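Local coordinates for disulfide bond forming protein (DsbF) (Mycobacterium tuberculosis, PDB 3IOS), which probably catalyses the oxidation of reduced, unfolded secreted proteins to form disulfide bonds, as an extracellular oxidoreductase of the thioredoxin family, at residues 110-122 and 130-143. Numbering follows the deposited sequence.
Sequences NFGVTQQPAYAFV and VVRGRMSQDELTRR
Phe121 of strand 118-122 receives Arg143 of helix 137-147 over one face of its ring, a worked example of one aromatic side chain joining a strand to a helix. Its CG lies anti to the carbonyl carbon (chi1 -61°), which turns the ring toward the helix. There Arg143 CD makes a CH-pi contact, 3.4 Å from Phe121 CZ. Around the rim of the same ring come Leu140 CD1, touching Phe121 CE2, Val131 CG2 beside CE1, and the sulfur of Met135, 3.7 Å from Phe121 CZ. The extended Met135 chain (CG anti to the backbone N, chi1 -163°) carries SD between two rings: it meets Phe121 at the edge and stands above the face of Tyr119, at a distance, 4.8 Å from that ring's centroid. The bend at chi3 turns CE onto Phe121 CE1 and CZ. Tyr119 continues the packing, with CE2 against Met135 CB, while its OH bonds to Glu57 of helix 52-67 and accepts a hydrogen bond from a water that also donates to Met135 O.

Tyr119, Phe121 and Val131 lie on one face of an antiparallel hairpin, strands 118-122 and 128-132, which with the following helix forms the C-terminal beta-beta-alpha unit of the thioredoxin fold. Tyr119 and Val131 form a hydrogen-bonded pair, Val131 N reaching Tyr119 O at 2.8 Å. Just before the first strand, cis-Pro117, a hallmark of the fold beside the CxxC motif, accepts through its O from Gly133 N.

On the face of Ala118 and Ala120 the apolar packing is looser, Val130 meeting Phe111, Val113 and Ala120 at 4.3 Å or more between side chains. The solvent edge is exposed Arg132 and Gly112: the arginine chain, extended from CG to NE, carries NH1 to Gly112 O, 2.7 Å away and above the carbonyl plane. At the helix side, Arg143 lays its guanidinium over Val131 CG2, its orientation fixed by NE and NH1 both gripping Glu139 OE2.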
loop_
_atom_site.group_PDB
_atom_site.type_symbol
_atom_site.label_atom_id
_atom_site.label_comp_id
_atom_site.label_asym_id
_atom_site.label_seq_id
_atom_site.Cartn_x
_atom_site.Cartn_y
_atom_site.Cartn_z
ATOM N N ASN A 110 -10.425 6.760 -2.639
ATOM C CA ASN A 110 -11.176 5.918 -1.722
ATOM C C ASN A 110 -10.678 5.999 -0.281
ATOM O O ASN A 110 -11.442 5.775 0.658
ATOM C CB ASN A 110 -11.127 4.468 -2.192
ATOM C CG ASN A 110 -11.907 3.546 -1.288
ATOM O OD1 ASN A 110 -13.124 3.550 -1.297
ATOM N ND2 ASN A 110 -11.203 2.765 -0.482
ATOM N N PHE A 111 -9.401 6.318 -0.103
ATOM C CA PHE A 111 -8.824 6.408 1.232
ATOM C C PHE A 111 -8.551 7.843 1.656
ATOM O O PHE A 111 -7.923 8.089 2.687
ATOM C CB PHE A 111 -7.530 5.592 1.291
ATOM C CG PHE A 111 -7.751 4.106 1.329
ATOM C CD1 PHE A 111 -7.986 3.458 2.540
ATOM C CD2 PHE A 111 -7.735 3.356 0.160
ATOM C CE1 PHE A 111 -8.205 2.082 2.584
ATOM C CE2 PHE A 111 -7.953 1.975 0.190
ATOM C CZ PHE A 111 -8.187 1.340 1.409
ATOM N N GLY A 112 -9.025 8.790 0.854
ATOM C CA GLY A 112 -8.818 10.192 1.164
ATOM C C GLY A 112 -7.361 10.612 1.100
ATOM O O GLY A 112 -6.945 11.545 1.789
ATOM N N VAL A 113 -6.577 9.920 0.281
ATOM C CA VAL A 113 -5.161 10.243 0.145
ATOM C C VAL A 113 -4.954 11.160 -1.053
ATOM O O VAL A 113 -5.292 10.812 -2.184
ATOM C CB VAL A 113 -4.305 8.966 -0.036
ATOM C CG1 VAL A 113 -2.847 9.344 -0.281
ATOM C CG2 VAL A 113 -4.411 8.090 1.205
ATOM N N THR A 114 -4.403 12.340 -0.795
ATOM C CA THR A 114 -4.156 13.304 -1.854
ATOM C C THR A 114 -2.663 13.504 -2.057
ATOM O O THR A 114 -2.227 13.960 -3.115
ATOM C CB THR A 114 -4.811 14.661 -1.533
ATOM O OG1 THR A 114 -4.392 15.101 -0.236
ATOM C CG2 THR A 114 -6.327 14.534 -1.556
ATOM N N GLN A 115 -1.880 13.146 -1.045
ATOM C CA GLN A 115 -0.433 13.296 -1.115
ATOM C C GLN A 115 0.307 12.108 -0.516
ATOM O O GLN A 115 -0.114 11.539 0.488
ATOM C CB GLN A 115 0.001 14.567 -0.386
ATOM C CG GLN A 115 -0.617 15.840 -0.926
ATOM C CD GLN A 115 -0.263 17.048 -0.081
ATOM O OE1 GLN A 115 0.910 17.395 0.065
ATOM N NE2 GLN A 115 -1.277 17.695 0.482
ATOM N N GLN A 116 1.420 11.747 -1.136
ATOM C CA GLN A 116 2.224 10.640 -0.648
ATOM C C GLN A 116 3.391 11.214 0.146
ATOM O O GLN A 116 3.748 12.380 -0.013
ATOM C CB GLN A 116 2.759 9.810 -1.816
ATOM C CG GLN A 116 3.891 10.464 -2.591
ATOM C CD GLN A 116 3.538 11.853 -3.079
ATOM O OE1 GLN A 116 2.432 12.085 -3.567
ATOM N NE2 GLN A 116 4.479 12.782 -2.960
ATOM N N PRO A 117 3.987 10.401 1.025
ATOM C CA PRO A 117 3.555 9.021 1.235
ATOM C C PRO A 117 2.431 8.949 2.259
ATOM O O PRO A 117 2.197 9.897 3.012
ATOM C CB PRO A 117 4.826 8.342 1.727
ATOM C CG PRO A 117 5.441 9.416 2.567
ATOM C CD PRO A 117 5.263 10.663 1.719
ATOM N N ALA A 118 1.726 7.825 2.264
ATOM C CA ALA A 118 0.647 7.603 3.213
ATOM C C ALA A 118 0.532 6.105 3.430
ATOM O O ALA A 118 0.987 5.308 2.601
ATOM C CB ALA A 118 -0.666 8.164 2.683
ATOM N N TYR A 119 -0.068 5.732 4.553
ATOM C CA TYR A 119 -0.245 4.330 4.904
ATOM C C TYR A 119 -1.652 4.098 5.429
ATOM O O TYR A 119 -2.169 4.903 6.202
ATOM C CB TYR A 119 0.754 3.938 6.000
ATOM C CG TYR A 119 2.195 3.989 5.573
ATOM C CD1 TYR A 119 2.851 2.837 5.145
ATOM C CD2 TYR A 119 2.896 5.194 5.557
ATOM C CE1 TYR A 119 4.168 2.879 4.710
ATOM C CE2 TYR A 119 4.217 5.249 5.119
ATOM C CZ TYR A 119 4.844 4.085 4.697
ATOM O OH TYR A 119 6.148 4.122 4.260
ATOM N N ALA A 120 -2.284 3.012 4.998
ATOM C CA ALA A 120 -3.609 2.685 5.502
ATOM C C ALA A 120 -3.462 1.356 6.220
ATOM O O ALA A 120 -3.045 0.365 5.620
ATOM C CB ALA A 120 -4.613 2.573 4.369
ATOM N N PHE A 121 -3.775 1.341 7.512
ATOM C CA PHE A 121 -3.668 0.115 8.290
ATOM C C PHE A 121 -5.047 -0.492 8.463
ATOM O O PHE A 121 -5.979 0.165 8.924
ATOM C CB PHE A 121 -3.007 0.401 9.646
ATOM C CG PHE A 121 -1.607 0.944 9.521
ATOM C CD1 PHE A 121 -1.383 2.311 9.378
ATOM C CD2 PHE A 121 -0.519 0.079 9.461
ATOM C CE1 PHE A 121 -0.095 2.807 9.176
ATOM C CE2 PHE A 121 0.772 0.568 9.258
ATOM C CZ PHE A 121 0.983 1.936 9.114
ATOM N N VAL A 122 -5.168 -1.750 8.059
ATOM C CA VAL A 122 -6.429 -2.464 8.132
ATOM C C VAL A 122 -6.320 -3.628 9.101
ATOM O O VAL A 122 -5.500 -4.518 8.898
ATOM C CB VAL A 122 -6.805 -3.026 6.749
ATOM C CG1 VAL A 122 -8.185 -3.654 6.803
ATOM C CG2 VAL A 122 -6.743 -1.918 5.702
ATOM N N VAL A 130 -5.792 5.658 8.564
ATOM C CA VAL A 130 -4.894 6.252 7.579
ATOM C C VAL A 130 -3.907 7.210 8.228
ATOM O O VAL A 130 -4.293 8.104 8.985
ATOM C CB VAL A 130 -5.678 7.024 6.493
ATOM C CG1 VAL A 130 -4.712 7.649 5.490
ATOM C CG2 VAL A 130 -6.638 6.091 5.790
ATOM N N VAL A 131 -2.630 7.007 7.931
ATOM C CA VAL A 131 -1.569 7.846 8.460
ATOM C C VAL A 131 -0.891 8.540 7.290
ATOM O O VAL A 131 -0.364 7.895 6.389
ATOM C CB VAL A 131 -0.521 7.015 9.227
ATOM C CG1 VAL A 131 0.617 7.915 9.688
ATOM C CG2 VAL A 131 -1.176 6.325 10.420
ATOM N N ARG A 132 -0.910 9.866 7.300
ATOM C CA ARG A 132 -0.294 10.625 6.225
ATOM C C ARG A 132 1.077 11.114 6.647
ATOM O O ARG A 132 1.227 11.771 7.679
ATOM C CB ARG A 132 -1.183 11.808 5.852
ATOM C CG ARG A 132 -2.557 11.389 5.378
ATOM C CD ARG A 132 -3.433 12.592 5.084
ATOM N NE ARG A 132 -4.701 12.195 4.478
ATOM C CZ ARG A 132 -5.636 11.476 5.089
ATOM N NH1 ARG A 132 -6.752 11.165 4.447
ATOM N NH2 ARG A 132 -5.465 11.073 6.342
ATOM N N GLY A 133 2.080 10.784 5.847
ATOM C CA GLY A 133 3.427 11.202 6.159
ATOM C C GLY A 133 4.382 10.032 6.095
ATOM O O GLY A 133 3.985 8.905 5.797
ATOM N N ARG A 134 5.647 10.302 6.384
ATOM C CA ARG A 134 6.667 9.271 6.354
ATOM C C ARG A 134 6.555 8.401 7.592
ATOM O O ARG A 134 5.914 8.775 8.575
ATOM C CB ARG A 134 8.055 9.910 6.279
ATOM C CG ARG A 134 8.332 10.928 7.368
ATOM C CD ARG A 134 9.658 11.641 7.136
ATOM N NE ARG A 134 9.706 12.276 5.822
ATOM C CZ ARG A 134 10.686 13.077 5.413
ATOM N NH1 ARG A 134 10.646 13.608 4.197
ATOM N NH2 ARG A 134 11.703 13.355 6.220
ATOM N N MET A 135 7.164 7.225 7.530
ATOM C CA MET A 135 7.137 6.323 8.659
ATOM C C MET A 135 8.441 5.557 8.767
ATOM O O MET A 135 8.955 5.030 7.778
ATOM C CB MET A 135 5.975 5.345 8.541
ATOM C CG MET A 135 5.659 4.672 9.855
ATOM S SD MET A 135 4.120 3.803 9.839
ATOM C CE MET A 135 2.926 5.151 9.634
ATOM N N SER A 136 8.974 5.505 9.979
ATOM C CA SER A 136 10.218 4.806 10.235
ATOM C C SER A 136 9.964 3.309 10.250
ATOM O O SER A 136 8.822 2.857 10.374
ATOM C CB SER A 136 10.786 5.222 11.587
ATOM O OG SER A 136 9.914 4.818 12.625
ATOM N N GLN A 137 11.039 2.538 10.143
ATOM C CA GLN A 137 10.920 1.091 10.163
ATOM C C GLN A 137 10.337 0.628 11.496
ATOM O O GLN A 137 9.510 -0.279 11.542
ATOM C CB GLN A 137 12.287 0.441 9.929
ATOM C CG GLN A 137 12.210 -1.065 9.773
ATOM C CD GLN A 137 13.520 -1.680 9.330
ATOM O OE1 GLN A 137 14.153 -1.208 8.388
ATOM N NE2 GLN A 137 13.928 -2.751 10.003
ATOM N N ASP A 138 10.757 1.263 12.588
ATOM C CA ASP A 138 10.243 0.891 13.897
ATOM C C ASP A 138 8.755 1.174 14.034
ATOM O O ASP A 138 8.007 0.344 14.549
ATOM C CB ASP A 138 11.010 1.613 15.016
ATOM C CG ASP A 138 12.430 1.099 15.175
ATOM O OD1 ASP A 138 12.640 -0.117 14.996
ATOM O OD2 ASP A 138 13.332 1.903 15.495
ATOM N N GLU A 139 8.307 2.343 13.580
ATOM C CA GLU A 139 6.893 2.636 13.693
ATOM C C GLU A 139 6.051 1.700 12.835
ATOM O O GLU A 139 5.007 1.226 13.275
ATOM C CB GLU A 139 6.574 4.089 13.311
ATOM C CG GLU A 139 5.109 4.404 13.591
ATOM C CD GLU A 139 4.698 5.832 13.277
ATOM O OE1 GLU A 139 5.577 6.673 13.016
ATOM O OE2 GLU A 139 3.481 6.100 13.306
ATOM N N LEU A 140 6.499 1.436 11.611
ATOM C CA LEU A 140 5.751 0.555 10.718
ATOM C C LEU A 140 5.671 -0.832 11.349
ATOM O O LEU A 140 4.610 -1.456 11.373
ATOM C CB LEU A 140 6.438 0.487 9.347
ATOM C CG LEU A 140 5.738 -0.332 8.255
ATOM C CD1 LEU A 140 4.298 0.137 8.070
ATOM C CD2 LEU A 140 6.524 -0.187 6.953
ATOM N N THR A 141 6.791 -1.296 11.894
ATOM C CA THR A 141 6.836 -2.605 12.541
ATOM C C THR A 141 5.844 -2.653 13.698
ATOM O O THR A 141 5.065 -3.598 13.829
ATOM C CB THR A 141 8.251 -2.898 13.076
ATOM O OG1 THR A 141 9.176 -2.930 11.985
ATOM C CG2 THR A 141 8.287 -4.240 13.818
ATOM N N ARG A 142 5.867 -1.626 14.544
ATOM C CA ARG A 142 4.951 -1.577 15.679
ATOM C C ARG A 142 3.482 -1.482 15.261
ATOM O O ARG A 142 2.618 -2.103 15.879
ATOM C CB ARG A 142 5.331 -0.411 16.594
ATOM C CG ARG A 142 6.643 -0.643 17.330
ATOM C CD ARG A 142 7.208 0.649 17.892
ATOM N NE ARG A 142 8.531 0.438 18.470
ATOM C CZ ARG A 142 9.449 1.387 18.597
ATOM N NH1 ARG A 142 10.628 1.101 19.139
ATOM N NH2 ARG A 142 9.195 2.619 18.170
ATOM N N ARG A 143 3.186 -0.714 14.215
ATOM C CA ARG A 143 1.803 -0.603 13.763
ATOM C C ARG A 143 1.329 -1.928 13.163
ATOM O O ARG A 143 0.204 -2.366 13.402
ATOM C CB ARG A 143 1.661 0.526 12.742
ATOM C CG ARG A 143 1.642 1.907 13.378
ATOM C CD ARG A 143 1.360 2.968 12.336
ATOM N NE ARG A 143 1.381 4.316 12.895
ATOM C CZ ARG A 143 0.331 4.927 13.439
ATOM N NH1 ARG A 143 0.463 6.156 13.916
ATOM N NH2 ARG A 143 -0.849 4.323 13.496
HETATM O O HOH W 1 -8.478 9.471 4.866
HETATM O O HOH W 2 8.370 3.004 5.781
#